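Local coordinates for eukaryotic translation initiation factor 5A-2 (Arabidopsis thaliana, PDB 3HKS), which promotes translation elongation and termination, binding between the ribosomal E and P sites to rescue ribosomes stalled on polyproline and other motifs, at residues 38-43 against 65-70; 71-76 against 152-157; 101-106 against 136-141. All coordinates share one frame; numbering follows the deposited sequence.

Overall arrangement
The three contacts follow the long axis of a two-domain chain. Contact 1 lies within the N-terminal SH3-like domain, contact 3 within the C-terminal OB fold, and contact 2 joins the two, probably helping to fix how the domains sit against each other. The centres of contacts 1 and 2 are about 14 Å apart and the two touch, partly through chain continuity at Ile70 and partly through Val41 on Met152 and His39 on Ile72. Centre to centre, contact 3 is about 24 Å from contact 2 and 38 Å from contact 1. Contacts 2 and 3 both reach the sheet containing strands 87-103 and 154-163. Contact 1 closes first in sequence, and contact 3 falls between the segments of contact 2.

Contact 1: 38-43 against 65-70; sequences GHIVIK and CHFVAI
Ile40 and Ala69 are the nearest CA pair, 7.7 Å apart, where strand 39-42 passes strand 65-70 almost at right angles. The angle between the N-to-C directions is 94° and the axes come within 8.1 Å, a separation bridged by side chains, since no hydrogen bond joins the two segments. Strand 45-55 lies between them in the sheet order, pairing with both, and the near-perpendicular directions show how strongly the sheet curls. Ile40, Ile42, Phe67 and Ala69 all direct their CB atoms into the gap, whereas Val68 and Ile70 turn theirs away from it and pack on Lys77.

Ile40 makes two separate contacts, one with each branch. Its CG1 stands anti to the backbone N (chi1 -166°), and the extended chain beyond carries CD1 over one face of the Phe67 ring. There CD1 sits 3.5 Å from Phe67 CD2, displaced from the ring centre. A CH-pi contact results, with Ile40 CD1 3.9 Å from the centroid of Phe67 and 26° off the ring normal. The shorter branch of the same residue meets the other end of the contact, Ile40 CG2 lying 3.9 Å from Ala69 CB. Ile42 reaches that methyl as well, through the far end of its chain, with Ile42 CD1 3.9 Å from Ala69 CB. The small alanine thus receives two isoleucine methyls, and the phenyl ring takes a third.

All four residues are buried, and neighbours extend the apolar cluster: Val49 and Cys88 touch Ile40, Leu78 touches Ile42, Cys47 meets Ala69, and Ile34 lies against Phe67. Strands of one curled antiparallel sheet, crossing nearly orthogonally around an aliphatic and aromatic interior, are characteristic of the SH3-like barrel that forms the N-terminal domain of eIF-5A.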
loop_
_atom_site.group_PDB
_atom_site.type_symbol
_atom_site.label_atom_id
_atom_site.label_comp_id
_atom_site.label_asym_id
_atom_site.label_seq_id
_atom_site.Cartn_x
_atom_site.Cartn_y
_atom_site.Cartn_z
ATOM N N GLY A 38 -2.841 -11.231 -4.447
ATOM C CA GLY A 38 -3.887 -10.513 -3.735
ATOM C C GLY A 38 -3.380 -10.109 -2.360
ATOM O O GLY A 38 -2.210 -10.330 -2.034
ATOM N N HIS A 39 -4.269 -9.531 -1.549
ATOM C CA HIS A 39 -3.934 -9.086 -0.203
ATOM C C HIS A 39 -4.794 -9.731 0.880
ATOM O O HIS A 39 -5.911 -10.190 0.639
ATOM C CB HIS A 39 -4.011 -7.549 -0.099
ATOM C CG HIS A 39 -3.072 -6.841 -1.025
ATOM N ND1 HIS A 39 -3.405 -6.533 -2.324
ATOM C CD2 HIS A 39 -1.799 -6.413 -0.852
ATOM C CE1 HIS A 39 -2.382 -5.940 -2.915
ATOM N NE2 HIS A 39 -1.394 -5.853 -2.043
ATOM N N ILE A 40 -4.264 -9.704 2.086
ATOM C CA ILE A 40 -4.883 -10.318 3.241
ATOM C C ILE A 40 -4.414 -9.538 4.472
ATOM O O ILE A 40 -3.321 -8.971 4.461
ATOM C CB ILE A 40 -4.473 -11.816 3.314
ATOM C CG1 ILE A 40 -5.343 -12.607 4.296
ATOM C CG2 ILE A 40 -2.972 -11.980 3.616
ATOM C CD1 ILE A 40 -4.880 -14.058 4.478
ATOM N N VAL A 41 -5.247 -9.470 5.503
ATOM C CA VAL A 41 -4.820 -8.920 6.795
ATOM C C VAL A 41 -4.334 -10.062 7.692
ATOM O O VAL A 41 -5.058 -11.049 7.898
ATOM C CB VAL A 41 -5.958 -8.132 7.525
ATOM C CG1 VAL A 41 -5.499 -7.638 8.876
ATOM C CG2 VAL A 41 -6.446 -6.966 6.681
ATOM N N ILE A 42 -3.097 -9.929 8.186
ATOM C CA ILE A 42 -2.520 -10.829 9.178
ATOM C C ILE A 42 -2.002 -9.961 10.314
ATOM O O ILE A 42 -1.244 -9.017 10.076
ATOM C CB ILE A 42 -1.356 -11.695 8.607
ATOM C CG1 ILE A 42 -1.818 -12.491 7.383
ATOM C CG2 ILE A 42 -0.813 -12.645 9.697
ATOM C CD1 ILE A 42 -0.700 -13.260 6.646
ATOM N N LYS A 43 -2.437 -10.257 11.538
ATOM C CA LYS A 43 -2.038 -9.501 12.740
ATOM C C LYS A 43 -2.211 -7.989 12.542
ATOM O O LYS A 43 -1.319 -7.199 12.882
ATOM C CB LYS A 43 -0.591 -9.830 13.151
ATOM C CG LYS A 43 -0.205 -11.317 13.071
ATOM C CD LYS A 43 -0.193 -11.978 14.433
ATOM C CE LYS A 43 1.171 -11.810 15.108
ATOM N NZ LYS A 43 2.275 -12.494 14.350
ATOM N N CYS A 65 -6.269 -23.340 4.056
ATOM C CA CYS A 65 -5.377 -22.519 3.231
ATOM C C CYS A 65 -4.224 -22.021 4.078
ATOM O O CYS A 65 -4.433 -21.457 5.149
ATOM C CB CYS A 65 -6.130 -21.340 2.628
ATOM S SG CYS A 65 -7.450 -21.826 1.532
ATOM N N HIS A 66 -3.008 -22.250 3.585
ATOM C CA HIS A 66 -1.791 -21.842 4.267
ATOM C C HIS A 66 -1.224 -20.643 3.510
ATOM O O HIS A 66 -0.825 -20.768 2.355
ATOM C CB HIS A 66 -0.769 -23.003 4.283
ATOM C CG HIS A 66 -1.290 -24.272 4.892
ATOM N ND1 HIS A 66 -0.635 -24.934 5.909
ATOM C CD2 HIS A 66 -2.411 -24.992 4.639
ATOM C CE1 HIS A 66 -1.329 -26.005 6.254
ATOM N NE2 HIS A 66 -2.412 -26.061 5.501
ATOM N N PHE A 67 -1.187 -19.488 4.161
ATOM C CA PHE A 67 -0.730 -18.251 3.507
ATOM C C PHE A 67 0.670 -17.837 3.921
ATOM O O PHE A 67 1.006 -17.847 5.108
ATOM C CB PHE A 67 -1.692 -17.090 3.799
ATOM C CG PHE A 67 -3.074 -17.313 3.269
ATOM C CD1 PHE A 67 -3.310 -17.351 1.907
ATOM C CD2 PHE A 67 -4.138 -17.510 4.136
ATOM C CE1 PHE A 67 -4.588 -17.575 1.411
ATOM C CE2 PHE A 67 -5.428 -17.726 3.645
ATOM C CZ PHE A 67 -5.649 -17.759 2.287
ATOM N N VAL A 68 1.475 -17.455 2.933
ATOM C CA VAL A 68 2.685 -16.662 3.194
ATOM C C VAL A 68 2.465 -15.299 2.529
ATOM O O VAL A 68 2.119 -15.228 1.355
ATOM C CB VAL A 68 3.991 -17.347 2.666
ATOM C CG1 VAL A 68 5.225 -16.536 3.053
ATOM C CG2 VAL A 68 4.115 -18.777 3.205
ATOM N N ALA A 69 2.656 -14.225 3.287
ATOM C CA ALA A 69 2.358 -12.888 2.783
ATOM C C ALA A 69 3.382 -11.856 3.250
ATOM O O ALA A 69 4.029 -12.045 4.277
ATOM C CB ALA A 69 0.919 -12.470 3.183
ATOM N N ILE A 70 3.532 -10.764 2.501
ATOM C CA ILE A 70 4.549 -9.745 2.824
ATOM C C ILE A 70 3.906 -8.404 3.189
ATOM O O ILE A 70 3.162 -7.827 2.388
ATOM C CB ILE A 70 5.573 -9.560 1.650
ATOM C CG1 ILE A 70 6.208 -10.904 1.236
ATOM C CG2 ILE A 70 6.640 -8.489 1.990
ATOM C CD1 ILE A 70 7.094 -11.557 2.272
#

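Contact 2: 71-76 against 152-157; sequences DIFTAK and MGEEQI. With EDO (1,2-ethanediol), chain F.
Phe73 is the centre of this contact, with Glu154 over one face of its ring and Gln156 at an edge. The ring reaches the backbone of the strand, Phe73 CZ lying 3.3 Å from Glu154 O. Over the face runs the Glu154 chain, with Glu154 CG 4.0 Å from the centroid of the Phe73 ring in a CH-pi contact. Glu154 CG is anti to its N (chi1 -172°) and the chain continues extended, which carries the carboxylate back along the phenylalanine. The carboxylate plane is only 17° from that of the ring, so the two flat groups are nearly parallel. Gln156 meets the ring differently: its NE2 is at the edge, near the ring plane and 3.7 Å from Phe73 CD1, with the amide turned 71° from the ring. On the face opposite Glu154, Ile72 CG1 lies 3.8 Å above the plane of the Phe73 ring.

The next shell fixes the loop that presents this ring. Asp71 OD1 accepts two backbone N-H groups, from Phe73 N at 2.9 Å nearly along the C-O axis, and from Thr74 N at 3.1 Å from above the carboxylate plane. Farther out, Arg45 forms salt bridges through NE with Asp71 OD2 and through NH1 with Glu154 OE1. One guanidinium thereby ties the two acidic side chains together, which probably offsets the repulsion between them. On the strand, Ile157 N donates to 1,2-ethanediol O2 at 2.9 Å; the diol, probably from the crystallisation liquor, is also hydrogen-bonded to Lys123 N.

Asp71 forms an Asx turn within the loop linking strands 64-71 and 77-83. An aromatic residue at such a hairpin tip, set against a strand of the OB fold, makes this part of the interface between the SH3-like and OB domains of eIF-5A.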
loop_
_atom_site.group_PDB
_atom_site.type_symbol
_atom_site.label_atom_id
_atom_site.label_comp_id
_atom_site.label_asym_id
_atom_site.label_seq_id
_atom_site.Cartn_x
_atom_site.Cartn_y
_atom_site.Cartn_z
ATOM N N ASP A 71 4.182 -7.923 4.400
ATOM C CA ASP A 71 3.682 -6.620 4.854
ATOM C C ASP A 71 4.029 -5.553 3.807
ATOM O O ASP A 71 5.207 -5.384 3.468
ATOM C CB ASP A 71 4.302 -6.277 6.204
ATOM C CG ASP A 71 3.715 -5.031 6.822
ATOM O OD1 ASP A 71 3.579 -3.997 6.127
ATOM O OD2 ASP A 71 3.406 -5.078 8.030
ATOM N N ILE A 72 3.013 -4.855 3.285
ATOM C CA ILE A 72 3.218 -3.937 2.143
ATOM C C ILE A 72 3.983 -2.641 2.468
ATOM O O ILE A 72 4.450 -1.954 1.563
ATOM C CB ILE A 72 1.902 -3.630 1.350
ATOM C CG1 ILE A 72 0.988 -2.667 2.113
ATOM C CG2 ILE A 72 1.185 -4.941 0.938
ATOM C CD1 ILE A 72 -0.233 -2.180 1.295
ATOM N N PHE A 73 4.113 -2.329 3.757
ATOM C CA PHE A 73 4.862 -1.157 4.205
ATOM C C PHE A 73 6.212 -1.522 4.832
ATOM O O PHE A 73 7.192 -0.807 4.633
ATOM C CB PHE A 73 4.041 -0.320 5.193
ATOM C CG PHE A 73 2.779 0.250 4.605
ATOM C CD1 PHE A 73 2.837 1.244 3.631
ATOM C CD2 PHE A 73 1.535 -0.213 5.017
ATOM C CE1 PHE A 73 1.680 1.766 3.083
ATOM C CE2 PHE A 73 0.369 0.310 4.476
ATOM C CZ PHE A 73 0.440 1.298 3.510
ATOM N N THR A 74 6.265 -2.626 5.579
ATOM C CA THR A 74 7.471 -2.993 6.330
ATOM C C THR A 74 8.283 -4.096 5.656
ATOM O O THR A 74 9.445 -4.331 6.018
ATOM C CB THR A 74 7.168 -3.393 7.792
ATOM O OG1 THR A 74 6.585 -4.701 7.827
ATOM C CG2 THR A 74 6.231 -2.389 8.469
ATOM N N ALA A 75 7.671 -4.763 4.673
ATOM C CA ALA A 75 8.311 -5.870 3.949
ATOM C C ALA A 75 8.573 -7.118 4.811
ATOM O O ALA A 75 9.238 -8.060 4.367
ATOM C CB ALA A 75 9.606 -5.400 3.251
ATOM N N LYS A 76 8.052 -7.125 6.035
ATOM C CA LYS A 76 8.146 -8.311 6.883
ATOM C C LYS A 76 7.221 -9.432 6.389
ATOM O O LYS A 76 6.096 -9.178 5.945
ATOM C CB LYS A 76 7.856 -7.961 8.344
ATOM C CG LYS A 76 8.988 -7.158 8.994
ATOM C CD LYS A 76 8.569 -6.616 10.372
ATOM C CE LYS A 76 9.703 -5.836 11.043
ATOM N NZ LYS A 76 9.307 -5.412 12.423
ATOM N N MET A 152 -5.382 0.645 5.213
ATOM C CA MET A 152 -5.666 0.530 6.643
ATOM C C MET A 152 -5.236 1.758 7.459
ATOM O O MET A 152 -4.698 1.634 8.564
ATOM C CB MET A 152 -5.072 -0.777 7.191
ATOM C CG MET A 152 -5.726 -2.025 6.564
ATOM S SD MET A 152 -5.187 -3.573 7.287
ATOM C CE MET A 152 -6.119 -3.636 8.815
ATOM N N GLY A 153 -5.483 2.941 6.897
ATOM C CA GLY A 153 -5.129 4.215 7.542
ATOM C C GLY A 153 -3.650 4.590 7.513
ATOM O O GLY A 153 -3.211 5.498 8.233
ATOM N N GLU A 154 -2.884 3.889 6.685
ATOM C CA GLU A 154 -1.441 4.056 6.623
ATOM C C GLU A 154 -1.053 4.334 5.181
ATOM O O GLU A 154 -1.602 3.749 4.260
ATOM C CB GLU A 154 -0.747 2.804 7.150
ATOM C CG GLU A 154 0.768 2.932 7.319
ATOM C CD GLU A 154 1.359 1.848 8.224
ATOM O OE1 GLU A 154 0.631 1.315 9.098
ATOM O OE2 GLU A 154 2.562 1.543 8.062
ATOM N N GLU A 155 -0.118 5.253 4.990
ATOM C CA GLU A 155 0.176 5.768 3.657
ATOM C C GLU A 155 1.668 5.929 3.473
ATOM O O GLU A 155 2.391 6.299 4.405
ATOM C CB GLU A 155 -0.539 7.104 3.409
ATOM C CG GLU A 155 -2.058 7.008 3.480
ATOM C CD GLU A 155 -2.771 8.262 3.014
ATOM O OE1 GLU A 155 -2.750 9.275 3.735
ATOM O OE2 GLU A 155 -3.381 8.226 1.927
ATOM N N GLN A 156 2.123 5.642 2.262
ATOM C CA GLN A 156 3.519 5.724 1.950
ATOM C C GLN A 156 3.690 6.309 0.560
ATOM O O GLN A 156 3.067 5.835 -0.402
ATOM C CB GLN A 156 4.137 4.326 2.013
ATOM C CG GLN A 156 5.644 4.288 1.853
ATOM C CD GLN A 156 6.223 2.942 2.252
ATOM O OE1 GLN A 156 6.639 2.171 1.399
ATOM N NE2 GLN A 156 6.236 2.649 3.554
ATOM N N ILE A 157 4.531 7.339 0.459
ATOM C CA ILE A 157 4.946 7.857 -0.846
ATOM C C ILE A 157 5.870 6.814 -1.462
ATOM O O ILE A 157 6.899 6.489 -0.892
ATOM C CB ILE A 157 5.631 9.254 -0.739
ATOM C CG1 ILE A 157 4.594 10.322 -0.336
ATOM C CG2 ILE A 157 6.339 9.617 -2.069
ATOM C CD1 ILE A 157 5.207 11.695 0.143
HETATM C C1 EDO F . 4.411 9.587 4.322
HETATM O O1 EDO F . 4.369 10.237 5.610
HETATM C C2 EDO F . 5.834 9.131 4.012
HETATM O O2 EDO F . 5.855 8.186 2.931
#

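Contact 3: 101-106 against 136-141; sequences IDITED and LGFDEG
Phe138, on the last turn of helix 128-139, rests its ring against the backbone of residues 101-103 at the end of strand 87-103. The tightly packed part is the outer end of the ring, formed by CE1, CZ and CE2. Phe138 CG is anti to the backbone N (chi1 -171°), extending the ring from the helix across the strand. Ile101 O lies 3.6 Å from Phe138 CE1, and Asp102 OD1 approaches to 3.6 Å from Phe138 CZ, its carboxylate turned 46° from the ring. One face lies against the peptide between Asp102 and Ile103: Ile103 N stands 3.9 Å above the plane of the Phe138 ring, near the rim, with Asp102 C over the same face.

Nearer the helix the packing is looser, a single apolar touch of Ile103 CD1 on Phe138 CB at 4.0 Å. Met134 and Arg135 of the same helix also touch Ile103. This is a surface contact with none of its touching residues buried, and the Ile101 side chain is exposed and directed away from the helix. Ile101 and Asp102 both face Ser110 in a classic beta bulge. Beyond Phe138 the helix closes in a Schellman motif, Gly141 leaving helical phi/psi with a positive phi while its N bonds back to Phe138 O.

No hydrogen bond crosses between the segments, so attachment of helix to strand here rests on van der Waals contact of the ring with peptide, carboxylate and Ile103.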
loop_
_atom_site.group_PDB
_atom_site.type_symbol
_atom_site.label_atom_id
_atom_site.label_comp_id
_atom_site.label_asym_id
_atom_site.label_seq_id
_atom_site.Cartn_x
_atom_site.Cartn_y
_atom_site.Cartn_z
ATOM N N ILE A 101 2.522 20.466 -4.552
ATOM C CA ILE A 101 2.351 21.917 -4.513
ATOM C C ILE A 101 3.068 22.593 -3.329
ATOM O O ILE A 101 3.096 23.826 -3.222
ATOM C CB ILE A 101 0.839 22.330 -4.614
ATOM C CG1 ILE A 101 -0.011 21.646 -3.530
ATOM C CG2 ILE A 101 0.292 22.024 -6.028
ATOM C CD1 ILE A 101 -1.467 22.112 -3.496
ATOM N N ASP A 102 3.663 21.792 -2.446
ATOM C CA ASP A 102 4.539 22.339 -1.386
ATOM C C ASP A 102 5.333 21.292 -0.627
ATOM O O ASP A 102 4.893 20.154 -0.465
ATOM C CB ASP A 102 3.765 23.214 -0.379
ATOM C CG ASP A 102 4.693 24.063 0.488
ATOM O OD1 ASP A 102 5.838 24.348 0.065
ATOM O OD2 ASP A 102 4.282 24.439 1.593
ATOM N N ILE A 103 6.526 21.695 -0.199
ATOM C CA ILE A 103 7.275 20.988 0.821
ATOM C C ILE A 103 7.563 22.027 1.900
ATOM O O ILE A 103 8.271 23.020 1.653
ATOM C CB ILE A 103 8.607 20.363 0.284
ATOM C CG1 ILE A 103 8.340 19.400 -0.875
ATOM C CG2 ILE A 103 9.365 19.657 1.407
ATOM C CD1 ILE A 103 9.575 18.982 -1.642
ATOM N N THR A 104 7.004 21.802 3.090
ATOM C CA THR A 104 7.161 22.734 4.202
ATOM C C THR A 104 8.560 22.585 4.802
ATOM O O THR A 104 9.202 21.565 4.599
ATOM C CB THR A 104 6.091 22.519 5.296
ATOM O OG1 THR A 104 6.380 21.319 6.024
ATOM C CG2 THR A 104 4.691 22.431 4.690
ATOM N N GLU A 105 9.020 23.592 5.536
ATOM C CA GLU A 105 10.332 23.550 6.198
ATOM C C GLU A 105 10.435 22.472 7.281
ATOM O O GLU A 105 11.541 22.062 7.630
ATOM C CB GLU A 105 10.729 24.920 6.792
ATOM C CG GLU A 105 10.849 26.078 5.798
ATOM C CD GLU A 105 11.881 25.852 4.684
ATOM O OE1 GLU A 105 12.908 25.161 4.898
ATOM O OE2 GLU A 105 11.671 26.393 3.576
ATOM N N ASP A 106 9.295 22.031 7.825
ATOM C CA ASP A 106 9.289 20.923 8.789
ATOM C C ASP A 106 8.997 19.548 8.169
ATOM O O ASP A 106 8.794 18.565 8.879
ATOM C CB ASP A 106 8.374 21.215 9.993
ATOM C CG ASP A 106 6.910 21.438 9.609
ATOM O OD1 ASP A 106 6.619 21.841 8.471
ATOM O OD2 ASP A 106 6.034 21.222 10.477
ATOM N N LEU A 136 14.257 18.568 -5.132
ATOM C CA LEU A 136 14.897 19.138 -6.318
ATOM C C LEU A 136 13.872 19.593 -7.349
ATOM O O LEU A 136 13.971 20.695 -7.850
ATOM C CB LEU A 136 15.860 18.142 -6.967
ATOM C CG LEU A 136 16.615 18.584 -8.227
ATOM C CD1 LEU A 136 17.599 19.711 -7.913
ATOM C CD2 LEU A 136 17.356 17.391 -8.840
ATOM N N GLY A 137 12.909 18.731 -7.670
ATOM C CA GLY A 137 11.847 19.066 -8.616
ATOM C C GLY A 137 11.045 20.286 -8.188
ATOM O O GLY A 137 10.720 21.130 -9.007
ATOM N N PHE A 138 10.748 20.381 -6.894
ATOM C CA PHE A 138 10.045 21.527 -6.331
ATOM C C PHE A 138 10.857 22.820 -6.403
ATOM O O PHE A 138 10.304 23.868 -6.745
ATOM C CB PHE A 138 9.605 21.261 -4.876
ATOM C CG PHE A 138 8.686 22.315 -4.324
ATOM C CD1 PHE A 138 7.393 22.464 -4.831
ATOM C CD2 PHE A 138 9.099 23.157 -3.294
ATOM C CE1 PHE A 138 6.545 23.442 -4.328
ATOM C CE2 PHE A 138 8.247 24.128 -2.770
ATOM C CZ PHE A 138 6.983 24.280 -3.296
ATOM N N ASP A 139 12.148 22.748 -6.057
ATOM C CA ASP A 139 13.043 23.909 -6.153
ATOM C C ASP A 139 13.192 24.380 -7.604
ATOM O O ASP A 139 13.311 25.588 -7.868
ATOM C CB ASP A 139 14.422 23.604 -5.541
ATOM C CG ASP A 139 14.393 23.511 -4.007
ATOM O OD1 ASP A 139 13.358 23.880 -3.374
ATOM O OD2 ASP A 139 15.421 23.061 -3.429
ATOM N N GLU A 140 13.156 23.418 -8.527
ATOM C CA GLU A 140 13.312 23.661 -9.960
ATOM C C GLU A 140 12.021 24.152 -10.648
ATOM O O GLU A 140 12.040 24.477 -11.837
ATOM C CB GLU A 140 13.813 22.391 -10.674
ATOM C CG GLU A 140 15.228 21.915 -10.322
ATOM C CD GLU A 140 15.693 20.699 -11.178
ATOM O OE1 GLU A 140 16.827 20.748 -11.715
ATOM O OE2 GLU A 140 14.939 19.704 -11.335
ATOM N N GLY A 141 10.905 24.185 -9.911
ATOM C CA GLY A 141 9.621 24.620 -10.476
ATOM C C GLY A 141 9.026 23.617 -11.450
ATOM O O GLY A 141 8.222 23.967 -12.319
#